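Local coordinates for flagellar regulatory protein C (Vibrio cholerae, PDB 4QHS), which probably couples ATP hydrolysis by a heptameric AAA+ ring to the activation of sigma-54-dependent transcription of flagellar genes, at residues 41-46 with 53-58; 49-54 with 154-159; 70-75 with 84-89; 116-121 with 127-132; 131-136 with 176-181. All coordinates share one frame; numbering follows the deposited sequence.

Contact 1 (41-46 with 53-58); sequences VMILGP and VMSRYI
Ser55 OG turns back along its own helix, where it is hydrogen-bonded to the carbonyl of Lys51 and, weakly, to that of Glu52. With the hydroxyl occupied this way, the apolar flank of the serine is what meets the strand: Ser55 CB lies 3.9 Å from Ile43 CD1. The same methyl rests on Met54 CG at 3.7 Å, so Ile43 fits against two successive helix residues. Its CG1 branch stands opposite the carbonyl carbon and runs on nearly straight (chi2 172°), which carries CD1 out to the helix. The isoleucine and methionine chains pass one another, running opposite ways, the methionine chain bending on either side of CG. This is the first beta-alpha unit of a P-loop NTPase: strand 41-44 runs into the Walker A loop, and helix 51-61 leaves it heading almost straight back, with segment axes 10.2 Å apart and 155° between their directions. Two residues earlier on the strand, on the same face, Val41 and Ile58 meet end to end, with Val41 CG1 4.0 Å from Ile58 CD1. The Val41 branch that does this lies anti to the backbone N (chi1 179°). Helix 23-35 adds to this apolar layer, Val34 touching Val41 and Ala35 touching Ile58, while Ala31 and Trp185 pack against Met54.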
# COMPACT_ATOMS: atom_id res chain seq x y z
N VAL A 41 10.78 24.77 -33.92
CA VAL A 41 9.45 25.24 -34.29
C VAL A 41 8.37 24.49 -33.54
O VAL A 41 8.30 23.25 -33.59
CB VAL A 41 9.17 25.08 -35.79
CG1 VAL A 41 7.77 25.56 -36.09
CG2 VAL A 41 10.22 25.81 -36.63
N MET A 42 7.53 25.24 -32.83
CA MET A 42 6.39 24.67 -32.12
C MET A 42 5.10 24.92 -32.91
O MET A 42 4.75 26.06 -33.19
CB MET A 42 6.26 25.29 -30.73
CG MET A 42 5.07 24.76 -29.94
SD MET A 42 5.23 23.02 -29.47
CE MET A 42 6.76 23.12 -28.54
N ILE A 43 4.40 23.85 -33.29
CA ILE A 43 3.13 24.01 -33.99
C ILE A 43 1.95 23.72 -33.06
O ILE A 43 1.72 22.56 -32.64
CB ILE A 43 3.03 23.08 -35.21
CG1 ILE A 43 4.33 23.13 -36.03
CG2 ILE A 43 1.82 23.47 -36.05
CD1 ILE A 43 4.36 22.10 -37.14
N LEU A 44 1.23 24.79 -32.74
CA LEU A 44 0.08 24.76 -31.84
C LEU A 44 -1.21 24.58 -32.65
O LEU A 44 -1.21 24.70 -33.87
CB LEU A 44 0.03 26.04 -31.01
CG LEU A 44 1.35 26.32 -30.27
CD1 LEU A 44 1.37 27.69 -29.60
CD2 LEU A 44 1.62 25.22 -29.26
N GLY A 45 -2.30 24.28 -31.96
CA GLY A 45 -3.58 24.08 -32.62
C GLY A 45 -4.18 22.74 -32.24
O GLY A 45 -3.51 21.91 -31.62
N PRO A 46 -5.44 22.52 -32.60
CA PRO A 46 -6.03 21.24 -32.20
C PRO A 46 -5.36 20.05 -32.89
O PRO A 46 -4.73 20.21 -33.94
CB PRO A 46 -7.50 21.38 -32.63
CG PRO A 46 -7.51 22.50 -33.66
CD PRO A 46 -6.41 23.43 -33.23
N VAL A 53 1.48 17.84 -41.88
CA VAL A 53 2.05 18.18 -43.17
C VAL A 53 2.80 19.51 -43.15
O VAL A 53 3.77 19.69 -43.89
CB VAL A 53 0.96 18.20 -44.28
CG1 VAL A 53 0.29 16.84 -44.40
CG2 VAL A 53 -0.07 19.30 -44.01
N MET A 54 2.36 20.43 -42.31
CA MET A 54 3.01 21.73 -42.15
C MET A 54 4.47 21.55 -41.73
O MET A 54 5.37 22.25 -42.21
CB MET A 54 2.25 22.58 -41.13
CG MET A 54 3.12 23.49 -40.28
SD MET A 54 3.14 25.18 -40.84
CE MET A 54 2.38 25.97 -39.43
N SER A 55 4.70 20.59 -40.85
CA SER A 55 6.05 20.24 -40.43
C SER A 55 6.86 19.62 -41.57
O SER A 55 8.06 19.86 -41.71
CB SER A 55 5.97 19.27 -39.24
OG SER A 55 4.71 18.62 -39.26
N ARG A 56 6.19 18.82 -42.39
CA ARG A 56 6.88 18.21 -43.51
C ARG A 56 7.16 19.29 -44.55
O ARG A 56 8.18 19.26 -45.24
CB ARG A 56 6.05 17.07 -44.09
CG ARG A 56 6.85 16.04 -44.89
CD ARG A 56 6.14 14.69 -44.96
NE ARG A 56 5.89 14.14 -43.63
CZ ARG A 56 4.68 13.92 -43.12
NH1 ARG A 56 3.60 14.18 -43.85
NH2 ARG A 56 4.55 13.42 -41.90
N TYR A 57 6.27 20.27 -44.63
CA TYR A 57 6.47 21.43 -45.49
C TYR A 57 7.69 22.21 -45.04
O TYR A 57 8.49 22.68 -45.85
CB TYR A 57 5.23 22.31 -45.47
CG TYR A 57 5.36 23.61 -46.20
CD1 TYR A 57 5.97 24.71 -45.60
CD2 TYR A 57 4.86 23.76 -47.47
CE1 TYR A 57 6.09 25.91 -46.27
CE2 TYR A 57 4.96 24.96 -48.15
CZ TYR A 57 5.58 26.03 -47.54
OH TYR A 57 5.69 27.23 -48.22
N ILE A 58 7.83 22.36 -43.73
CA ILE A 58 8.96 23.10 -43.21
C ILE A 58 10.27 22.40 -43.59
O ILE A 58 11.22 23.04 -44.06
CB ILE A 58 8.84 23.28 -41.69
CG1 ILE A 58 7.77 24.33 -41.40
CG2 ILE A 58 10.19 23.69 -41.10
CD1 ILE A 58 7.47 24.54 -39.94

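Contact 2 (49-54 with 154-159); sequences SGKEVM and LATSNR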
# COMPACT_ATOMS: atom_id res chain seq x y z
N SER A 49 -5.84 18.45 -37.10
CA SER A 49 -6.16 19.66 -37.83
C SER A 49 -5.14 19.89 -38.93
O SER A 49 -4.87 21.02 -39.31
CB SER A 49 -6.19 20.87 -36.88
OG SER A 49 -4.89 21.22 -36.43
N GLY A 50 -4.56 18.80 -39.44
CA GLY A 50 -3.62 18.87 -40.55
C GLY A 50 -2.20 19.32 -40.24
O GLY A 50 -1.45 19.65 -41.15
N LYS A 51 -1.82 19.33 -38.96
CA LYS A 51 -0.49 19.78 -38.54
C LYS A 51 0.65 18.99 -39.14
O LYS A 51 1.75 19.52 -39.34
CB LYS A 51 -0.34 19.70 -37.02
CG LYS A 51 -0.97 20.80 -36.22
CD LYS A 51 -0.51 20.67 -34.78
CE LYS A 51 -1.43 21.40 -33.84
NZ LYS A 51 -0.88 21.43 -32.46
N GLU A 52 0.40 17.71 -39.37
CA GLU A 52 1.44 16.75 -39.71
C GLU A 52 2.18 17.15 -40.99
O GLU A 52 3.36 16.85 -41.14
CB GLU A 52 0.83 15.35 -39.86
CG GLU A 52 -0.14 15.18 -41.04
CD GLU A 52 -1.55 15.67 -40.75
OE1 GLU A 52 -1.75 16.36 -39.73
OE2 GLU A 52 -2.46 15.36 -41.54
N VAL A 53 1.48 17.84 -41.88
CA VAL A 53 2.05 18.18 -43.17
C VAL A 53 2.80 19.51 -43.15
O VAL A 53 3.77 19.69 -43.89
CB VAL A 53 0.96 18.20 -44.28
CG1 VAL A 53 0.29 16.84 -44.40
CG2 VAL A 53 -0.07 19.30 -44.01
N MET A 54 2.36 20.43 -42.31
CA MET A 54 3.01 21.73 -42.15
C MET A 54 4.47 21.55 -41.73
O MET A 54 5.37 22.25 -42.21
CB MET A 54 2.25 22.58 -41.13
CG MET A 54 3.12 23.49 -40.28
SD MET A 54 3.14 25.18 -40.84
CE MET A 54 2.38 25.97 -39.43
N LEU A 154 11.29 19.95 -34.69
CA LEU A 154 9.94 20.45 -34.80
C LEU A 154 9.13 19.77 -33.71
O LEU A 154 9.38 18.60 -33.41
CB LEU A 154 9.33 20.16 -36.19
CG LEU A 154 10.11 20.53 -37.46
CD1 LEU A 154 9.30 20.13 -38.66
CD2 LEU A 154 10.43 21.99 -37.52
N ALA A 155 8.20 20.50 -33.12
CA ALA A 155 7.28 19.94 -32.13
C ALA A 155 5.85 20.41 -32.35
O ALA A 155 5.63 21.43 -33.00
CB ALA A 155 7.71 20.31 -30.73
N THR A 156 4.89 19.66 -31.81
CA THR A 156 3.50 20.09 -31.75
C THR A 156 2.90 19.86 -30.38
O THR A 156 3.32 18.97 -29.63
CB THR A 156 2.61 19.34 -32.76
OG1 THR A 156 2.35 18.02 -32.27
CG2 THR A 156 3.27 19.26 -34.14
N SER A 157 1.87 20.62 -30.10
CA SER A 157 1.15 20.55 -28.88
C SER A 157 -0.26 20.98 -29.12
O SER A 157 -0.50 21.97 -29.75
CB SER A 157 1.77 21.45 -27.86
OG SER A 157 1.25 21.17 -26.61
N ASN A 158 -1.22 20.23 -28.64
CA ASN A 158 -2.57 20.65 -28.77
C ASN A 158 -3.06 21.39 -27.54
O ASN A 158 -4.21 21.63 -27.37
CB ASN A 158 -3.47 19.50 -29.16
CG ASN A 158 -3.73 18.56 -28.04
OD1 ASN A 158 -3.37 18.78 -26.92
ND2 ASN A 158 -4.37 17.49 -28.34
N ARG A 159 -2.14 21.80 -26.70
CA ARG A 159 -2.51 22.54 -25.53
C ARG A 159 -1.65 23.75 -25.31
O ARG A 159 -0.58 23.85 -25.87
CB ARG A 159 -2.49 21.64 -24.32
CG ARG A 159 -1.16 21.08 -24.00
CD ARG A 159 -1.24 20.00 -22.99
NE ARG A 159 -2.20 20.30 -21.97
CZ ARG A 159 -2.70 19.42 -21.13
NH1 ARG A 159 -2.31 18.16 -21.19
NH2 ARG A 159 -3.59 19.81 -20.24
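Lys51, the Walker A lysine, reaches over Thr156 toward the end of strand 154-157. Its CB starts the chain toward the strand but is still 4.6 Å from the nearest threonine atom, Thr156 CG2. CG stands opposite the carbonyl carbon, and from there the chain is fully extended. CD is the first atom to settle on the strand, 3.9 Å from Thr156 CB and 4.1 Å from Thr156 CG2, where the two side chains cross obliquely. CE then carries the amine past the threonine to the next residue, and NZ comes to 2.8 Å from Ser157 O. The hydrogen bonds of the amine go to the carbonyls of Ile43 and Gly45, so main-chain oxygens from strand 41-44 and the start of the P-loop hold it in this nucleotide-free state. Thr156 turns its hydroxyl elsewhere: OG1 is hydrogen-bonded to Asp116 OD1 and Glu117 N of the Walker B segment, leaving CB and CG2 for the lysine chain. Asn158 ND2 bonds Ser47 OG of the P-loop, in the region where AAA+ proteins carry sensor I. Helix 51-61 thus begins above strand 152-157, which runs parallel between strands 41-44 and 112-116.

Contact 3 (70-75 with 84-89); sequences IAINCA and ATLFGY
Ile72 and Leu86 are where strand 70-73 and helix 84-87 come nearest in backbone, with 8.1 Å between Ile72 CA and Leu86 CA. Ile72 bridges that gap with both of its branches. CG1 lies trans to the main-chain nitrogen (chi1 172°) and carries CD1 onto the threonine, where Ile72 CD1 is 3.3 Å from Thr85 OG1 and 4.0 Å from Thr85 CB. OG1 is hydrogen-bonded to the carbonyls of Leu82 and Met81, about one turn back along the chain, and the methyl packs against the same oxygen. The other branch of the isoleucine, CG2, meets Leu86 CD2 at 4.2 Å, a looser apolar touch. Leu86 leaves the helix to one side, and its end swings back toward the strand. Just past the strand the chain turns: Ala75 N donates to Asn73 OD1 over 2.9 Å at an N-H...O angle of 153°, an Asx turn. At the other end, Gly88 takes a positive phi after helix 82-87, and the chain then runs on into the loop with the GAFTGA motif of sigma-54 activators. Ala75 O accepts from Arg171 of a neighbouring subunit. Strand 69-73 is an edge strand of this chain's parallel sheet, paired with strand 112-116; Leu115 of that strand touches both Ile72 and Leu86, and Phe105 of helix 104-107 packs on Leu86 as well.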
# COMPACT_ATOMS: atom_id res chain seq x y z
N ILE A 70 11.98 12.53 -39.60
CA ILE A 70 11.65 11.49 -38.63
C ILE A 70 10.55 11.99 -37.69
O ILE A 70 10.68 13.05 -37.10
CB ILE A 70 12.89 11.07 -37.80
CG1 ILE A 70 14.07 10.67 -38.71
CG2 ILE A 70 12.55 9.96 -36.81
CD1 ILE A 70 13.85 9.40 -39.52
N ALA A 71 9.48 11.22 -37.56
CA ALA A 71 8.34 11.65 -36.76
C ALA A 71 7.99 10.62 -35.68
O ALA A 71 7.88 9.43 -35.96
CB ALA A 71 7.12 11.90 -37.68
N ILE A 72 7.81 11.09 -34.44
CA ILE A 72 7.29 10.24 -33.37
C ILE A 72 6.10 10.92 -32.67
O ILE A 72 6.10 12.13 -32.46
CB ILE A 72 8.40 9.89 -32.34
CG1 ILE A 72 7.80 9.16 -31.13
CG2 ILE A 72 9.13 11.14 -31.88
CD1 ILE A 72 8.82 8.41 -30.29
N ASN A 73 5.08 10.14 -32.35
CA ASN A 73 3.94 10.69 -31.63
C ASN A 73 4.01 10.31 -30.16
O ASN A 73 3.64 9.20 -29.75
CB ASN A 73 2.61 10.21 -32.22
CG ASN A 73 1.43 11.01 -31.67
OD1 ASN A 73 1.39 11.38 -30.50
ND2 ASN A 73 0.46 11.27 -32.53
N CYS A 74 4.48 11.27 -29.38
CA CYS A 74 4.65 11.13 -27.94
C CYS A 74 3.39 10.72 -27.18
O CYS A 74 3.48 10.32 -26.03
CB CYS A 74 5.18 12.45 -27.37
SG CYS A 74 6.62 13.10 -28.27
N ALA A 75 2.23 10.82 -27.81
CA ALA A 75 0.99 10.46 -27.16
C ALA A 75 0.50 9.11 -27.65
O ALA A 75 -0.65 8.75 -27.41
CB ALA A 75 -0.08 11.54 -27.41
N ALA A 84 12.49 5.08 -24.47
CA ALA A 84 13.39 4.15 -25.15
C ALA A 84 13.44 4.42 -26.66
O ALA A 84 14.51 4.35 -27.29
CB ALA A 84 12.98 2.72 -24.90
N THR A 85 12.30 4.74 -27.24
CA THR A 85 12.24 5.00 -28.67
C THR A 85 13.00 6.28 -29.02
O THR A 85 13.78 6.31 -29.96
CB THR A 85 10.80 5.13 -29.15
OG1 THR A 85 10.16 6.14 -28.38
CG2 THR A 85 10.08 3.84 -28.91
N LEU A 86 12.79 7.32 -28.22
CA LEU A 86 13.47 8.60 -28.45
C LEU A 86 14.99 8.53 -28.35
O LEU A 86 15.71 9.01 -29.24
CB LEU A 86 12.95 9.65 -27.45
CG LEU A 86 11.87 10.57 -28.01
CD1 LEU A 86 11.37 11.53 -26.94
CD2 LEU A 86 12.37 11.34 -29.25
N PHE A 87 15.48 7.92 -27.26
CA PHE A 87 16.90 7.93 -26.95
C PHE A 87 17.63 6.66 -27.35
O PHE A 87 18.85 6.65 -27.47
CB PHE A 87 17.09 8.17 -25.45
CG PHE A 87 16.61 9.51 -25.02
CD1 PHE A 87 17.40 10.64 -25.21
CD2 PHE A 87 15.36 9.67 -24.46
CE1 PHE A 87 16.94 11.89 -24.84
CE2 PHE A 87 14.91 10.92 -24.08
CZ PHE A 87 15.70 12.03 -24.27
N GLY A 88 16.88 5.59 -27.58
CA GLY A 88 17.49 4.32 -27.90
C GLY A 88 18.03 3.73 -26.62
O GLY A 88 17.96 4.36 -25.57
N TYR A 89 18.59 2.53 -26.70
CA TYR A 89 19.04 1.83 -25.51
C TYR A 89 20.07 0.77 -25.85
O TYR A 89 20.22 0.36 -27.01
CB TYR A 89 17.85 1.20 -24.78
CG TYR A 89 16.94 0.38 -25.68
CD1 TYR A 89 15.90 0.99 -26.38
CD2 TYR A 89 17.13 -0.99 -25.84
CE1 TYR A 89 15.06 0.25 -27.21
CE2 TYR A 89 16.30 -1.74 -26.67
CZ TYR A 89 15.26 -1.11 -27.35
OH TYR A 89 14.42 -1.84 -28.16

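Contact 4 (116-121 with 127-132); sequences DEISEM and AKLLRV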
# COMPACT_ATOMS: atom_id res chain seq x y z
N ASP A 116 5.70 15.05 -32.07
CA ASP A 116 4.29 15.30 -32.10
C ASP A 116 3.71 15.13 -30.72
O ASP A 116 4.02 14.19 -30.05
CB ASP A 116 3.64 14.33 -33.04
CG ASP A 116 2.72 14.97 -33.99
OD1 ASP A 116 2.13 15.99 -33.68
OD2 ASP A 116 2.54 14.41 -35.06
N GLU A 117 2.89 16.06 -30.32
CA GLU A 117 2.22 16.00 -29.04
C GLU A 117 3.19 15.90 -27.86
O GLU A 117 3.16 14.97 -27.11
CB GLU A 117 1.23 14.86 -29.04
CG GLU A 117 0.04 15.07 -29.93
CD GLU A 117 -0.65 16.37 -29.63
OE1 GLU A 117 -0.92 17.14 -30.56
OE2 GLU A 117 -0.90 16.64 -28.45
N ILE A 118 4.03 16.89 -27.72
CA ILE A 118 5.11 16.85 -26.79
C ILE A 118 4.67 17.13 -25.38
O ILE A 118 5.37 16.84 -24.46
CB ILE A 118 6.16 17.86 -27.17
CG1 ILE A 118 7.50 17.50 -26.57
CG2 ILE A 118 5.77 19.19 -26.71
CD1 ILE A 118 8.62 18.15 -27.23
N SER A 119 3.50 17.69 -25.20
CA SER A 119 3.06 17.98 -23.87
C SER A 119 2.83 16.73 -23.05
O SER A 119 2.48 16.81 -21.93
CB SER A 119 1.80 18.82 -23.90
OG SER A 119 0.72 18.10 -24.39
N GLU A 120 3.05 15.57 -23.63
CA GLU A 120 2.74 14.33 -22.94
C GLU A 120 4.00 13.69 -22.36
O GLU A 120 3.94 12.63 -21.73
CB GLU A 120 2.01 13.36 -23.87
CG GLU A 120 0.67 13.91 -24.38
CD GLU A 120 -0.17 14.59 -23.29
OE1 GLU A 120 -0.24 14.07 -22.16
OE2 GLU A 120 -0.77 15.65 -23.58
N MET A 121 5.13 14.33 -22.56
CA MET A 121 6.34 13.91 -21.87
C MET A 121 6.27 14.20 -20.39
O MET A 121 5.99 15.33 -19.99
CB MET A 121 7.56 14.62 -22.41
CG MET A 121 7.87 14.34 -23.82
SD MET A 121 9.44 15.13 -24.14
CE MET A 121 9.71 14.49 -25.79
N ALA A 127 13.46 16.91 -18.88
CA ALA A 127 14.82 17.23 -18.46
C ALA A 127 15.83 16.53 -19.38
O ALA A 127 16.85 17.10 -19.74
CB ALA A 127 15.07 16.83 -16.99
N LYS A 128 15.55 15.32 -19.80
CA LYS A 128 16.44 14.66 -20.72
C LYS A 128 16.45 15.37 -22.07
O LYS A 128 17.48 15.54 -22.66
CB LYS A 128 16.08 13.19 -20.92
CG LYS A 128 16.09 12.33 -19.70
CD LYS A 128 17.03 11.20 -19.90
CE LYS A 128 16.42 9.86 -19.63
NZ LYS A 128 17.45 8.90 -19.15
N LEU A 129 15.29 15.77 -22.53
CA LEU A 129 15.16 16.48 -23.80
C LEU A 129 15.89 17.80 -23.77
O LEU A 129 16.56 18.18 -24.75
CB LEU A 129 13.69 16.71 -24.14
CG LEU A 129 13.36 17.45 -25.43
CD1 LEU A 129 14.08 16.86 -26.66
CD2 LEU A 129 11.84 17.44 -25.65
N LEU A 130 15.80 18.49 -22.66
CA LEU A 130 16.45 19.75 -22.47
C LEU A 130 17.93 19.62 -22.65
O LEU A 130 18.54 20.42 -23.28
CB LEU A 130 16.15 20.30 -21.10
CG LEU A 130 16.79 21.64 -20.85
CD1 LEU A 130 16.08 22.66 -21.64
CD2 LEU A 130 16.72 21.99 -19.44
N ARG A 131 18.50 18.60 -22.09
CA ARG A 131 19.90 18.37 -22.20
C ARG A 131 20.32 18.04 -23.62
O ARG A 131 21.33 18.49 -24.08
CB ARG A 131 20.34 17.31 -21.22
CG ARG A 131 21.79 17.21 -21.10
CD ARG A 131 22.16 15.88 -20.57
NE ARG A 131 22.57 15.94 -19.17
CZ ARG A 131 22.32 14.97 -18.29
NH1 ARG A 131 21.67 13.89 -18.68
NH2 ARG A 131 22.73 15.08 -17.04
N VAL A 132 19.52 17.28 -24.31
CA VAL A 132 19.77 17.00 -25.71
C VAL A 132 19.79 18.30 -26.49
O VAL A 132 20.70 18.53 -27.29
CB VAL A 132 18.72 16.05 -26.34
CG1 VAL A 132 18.86 16.03 -27.86
CG2 VAL A 132 18.88 14.64 -25.78
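Ile118 sends CG1 trans to its main-chain nitrogen (chi1 -158°), and Leu129 does the same with CG (chi1 179°), which points both chains across the gap until their ends meet tip to tip. Met121 arrives by another route, with CG opposite the carbonyl carbon and the rest of the chain stretched out straight. The setting is the connection that follows the Walker B strand of the AAA+ fold: strand 112-116 ends at Asp116, Glu117 follows, a short 3-10 turn takes in residues 118-120, and helix 123-135 starts soon after. The meeting point is a single methyl. Leu129 CD2 lies 3.7 Å from Ile118 CD1 and 3.6 Å from Met121 CE, with the methionine crossing the leucine at about a right angle. Sulfur shares in this, since Met121 SD is 3.7 Å from Leu129 CD2. All three side chains are buried, and apolar neighbours continue the packing: Leu178 of helix 172-178 touches Ile118, and Leu86 of helix 82-87 touches Met121. The turn is closed by its own backbone bond, Met121 N to Ile118 O at 3.2 Å, while Met121 O accepts from Gln126 NE2 on the helix. On the outer side of that helix, Lys128 NZ forms a salt bridge with Asp79 of a neighbouring subunit, a different one from that whose Arg171 binds Ala75. Facing away from the leucine, Ser119 OG donates to Glu120 OE2 over 3.0 Å, approaching from above the carboxylate plane, 49° out of it.

Contact 5 (131-136 with 176-181); sequences RVLQER and YRLNVF
Gln134 and Arg177 cross at about a right angle, the aliphatic part of the glutamine lying over one face of the guanidinium. Gln134 CG sits 3.4 Å above that plane, shifted toward the rim, at 3.7 Å from both Arg177 NE and Arg177 NH2. The amide does not stack on it, since the two flat groups are turned 65° apart. Arg177 gets there because its chain is extended from CG to NE and then turns at chi4 (-94°), which lays one face of the guanidinium against Gln134 CG. Leu133 O is 3.5 Å from Arg177 NH1, but the angle is too poor for a hydrogen bond. Here the end of helix 123-135 meets the end of helix 172-178, in the layer of the AAA+ alpha/beta core that packs on the face of strand 41-44 opposite helix 51-61. Beside this pair, Leu133 and Leu178 also cross nearly at right angles, with Leu133 CD1 3.9 Å from Leu178 CD2. Leu178 goes on to touch Met42 of the sheet, and Leu133 touches Asn40, whose ND2 donates to Arg177 O. Just beyond the helix end, Val180 O accepts from Arg243 of a neighbouring subunit. Arg136 NH2 stands 6.1 Å from Arg177 NH1, near enough for the like charges probably to repel mildly.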
# COMPACT_ATOMS: atom_id res chain seq x y z
N ARG A 131 18.50 18.60 -22.09
CA ARG A 131 19.90 18.37 -22.20
C ARG A 131 20.32 18.04 -23.62
O ARG A 131 21.33 18.49 -24.08
CB ARG A 131 20.34 17.31 -21.22
CG ARG A 131 21.79 17.21 -21.10
CD ARG A 131 22.16 15.88 -20.57
NE ARG A 131 22.57 15.94 -19.17
CZ ARG A 131 22.32 14.97 -18.29
NH1 ARG A 131 21.67 13.89 -18.68
NH2 ARG A 131 22.73 15.08 -17.04
N VAL A 132 19.52 17.28 -24.31
CA VAL A 132 19.77 17.00 -25.71
C VAL A 132 19.79 18.30 -26.49
O VAL A 132 20.70 18.53 -27.29
CB VAL A 132 18.72 16.05 -26.34
CG1 VAL A 132 18.86 16.03 -27.86
CG2 VAL A 132 18.88 14.64 -25.78
N LEU A 133 18.78 19.14 -26.25
CA LEU A 133 18.70 20.43 -26.91
C LEU A 133 19.90 21.31 -26.62
O LEU A 133 20.38 22.02 -27.50
CB LEU A 133 17.43 21.17 -26.49
CG LEU A 133 16.18 20.69 -27.23
CD1 LEU A 133 14.91 21.46 -26.78
CD2 LEU A 133 16.40 20.82 -28.72
N GLN A 134 20.40 21.27 -25.38
CA GLN A 134 21.45 22.19 -24.95
C GLN A 134 22.83 21.73 -25.40
O GLN A 134 23.65 22.55 -25.80
CB GLN A 134 21.45 22.35 -23.42
CG GLN A 134 20.23 23.01 -22.82
CD GLN A 134 20.24 22.94 -21.30
OE1 GLN A 134 20.99 22.15 -20.70
NE2 GLN A 134 19.41 23.77 -20.66
N GLU A 135 23.09 20.43 -25.29
CA GLU A 135 24.41 19.91 -25.56
C GLU A 135 24.52 19.48 -27.00
O GLU A 135 25.63 19.27 -27.50
CB GLU A 135 24.75 18.72 -24.65
CG GLU A 135 24.55 18.97 -23.16
CD GLU A 135 25.39 20.13 -22.64
OE1 GLU A 135 26.50 20.35 -23.17
OE2 GLU A 135 24.93 20.82 -21.71
N ARG A 136 23.39 19.33 -27.65
CA ARG A 136 23.38 18.78 -28.96
C ARG A 136 24.12 17.46 -28.96
O ARG A 136 24.98 17.23 -29.74
CB ARG A 136 24.01 19.75 -29.92
CG ARG A 136 23.05 20.73 -30.50
CD ARG A 136 21.71 20.07 -30.74
NE ARG A 136 20.63 21.02 -30.97
CZ ARG A 136 19.41 20.67 -31.35
NH1 ARG A 136 19.12 19.39 -31.52
NH2 ARG A 136 18.48 21.59 -31.55
N TYR A 176 10.77 27.75 -23.10
CA TYR A 176 11.39 28.82 -23.83
C TYR A 176 12.21 28.33 -24.99
O TYR A 176 12.18 28.91 -26.05
CB TYR A 176 12.20 29.72 -22.91
CG TYR A 176 11.37 30.77 -22.24
CD1 TYR A 176 10.67 31.68 -22.96
CD2 TYR A 176 11.26 30.82 -20.88
CE1 TYR A 176 9.91 32.61 -22.37
CE2 TYR A 176 10.49 31.75 -20.27
CZ TYR A 176 9.81 32.64 -21.03
OH TYR A 176 9.03 33.59 -20.44
N ARG A 177 12.93 27.25 -24.81
CA ARG A 177 13.70 26.70 -25.90
C ARG A 177 12.86 26.20 -27.06
O ARG A 177 13.23 26.33 -28.18
CB ARG A 177 14.63 25.63 -25.41
CG ARG A 177 15.95 26.14 -25.08
CD ARG A 177 16.84 25.07 -24.67
NE ARG A 177 18.19 25.55 -24.47
CZ ARG A 177 19.14 25.52 -25.39
NH1 ARG A 177 18.91 25.04 -26.59
NH2 ARG A 177 20.32 25.98 -25.09
N LEU A 178 11.73 25.63 -26.77
CA LEU A 178 10.89 25.09 -27.84
C LEU A 178 9.94 26.12 -28.46
O LEU A 178 9.30 25.84 -29.48
CB LEU A 178 10.08 23.91 -27.32
CG LEU A 178 10.84 22.61 -27.05
CD1 LEU A 178 9.93 21.62 -26.35
CD2 LEU A 178 11.35 22.02 -28.34
N ASN A 179 9.80 27.28 -27.85
CA ASN A 179 8.88 28.28 -28.31
C ASN A 179 9.50 29.60 -28.77
O ASN A 179 8.97 30.64 -28.53
CB ASN A 179 7.82 28.56 -27.25
CG ASN A 179 6.67 27.60 -27.32
OD1 ASN A 179 5.74 27.79 -28.06
ND2 ASN A 179 6.75 26.56 -26.54
N VAL A 180 10.62 29.53 -29.45
CA VAL A 180 11.16 30.70 -30.11
C VAL A 180 10.16 31.20 -31.15
O VAL A 180 9.99 32.41 -31.33
CB VAL A 180 12.50 30.40 -30.80
CG1 VAL A 180 12.96 31.60 -31.58
CG2 VAL A 180 13.53 30.06 -29.75
N PHE A 181 9.54 30.27 -31.84
CA PHE A 181 8.76 30.55 -33.02
C PHE A 181 7.50 29.72 -33.16
O PHE A 181 7.43 28.82 -33.95
CB PHE A 181 9.63 30.40 -34.25
CG PHE A 181 9.17 31.17 -35.42
CD1 PHE A 181 9.45 32.49 -35.54
CD2 PHE A 181 8.46 30.57 -36.43
CE1 PHE A 181 9.03 33.19 -36.59
CE2 PHE A 181 8.04 31.27 -37.49
CZ PHE A 181 8.33 32.58 -37.58

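From the N terminus, contact 1 closes first, bringing helix 51-61 back over strand 41-44 and enclosing the P-loop. Contact 2 opens at the end of the P-loop and the start of the same helix, sharing Val53 and Met54 with contact 1, and closes about a hundred residues later at strand 152-157, next to strand 41-44 in the sheet. Contacts 3 and 4 follow in series, both nested inside that long loop: contact 3 fixes helix 82-87 to edge strand 69-73, and contact 4 folds the segment after Walker B onto helix 123-135. Contact 5 starts on that helix, shares Arg131 and Val132 with contact 4, and crosses contact 2 to close at 176-181.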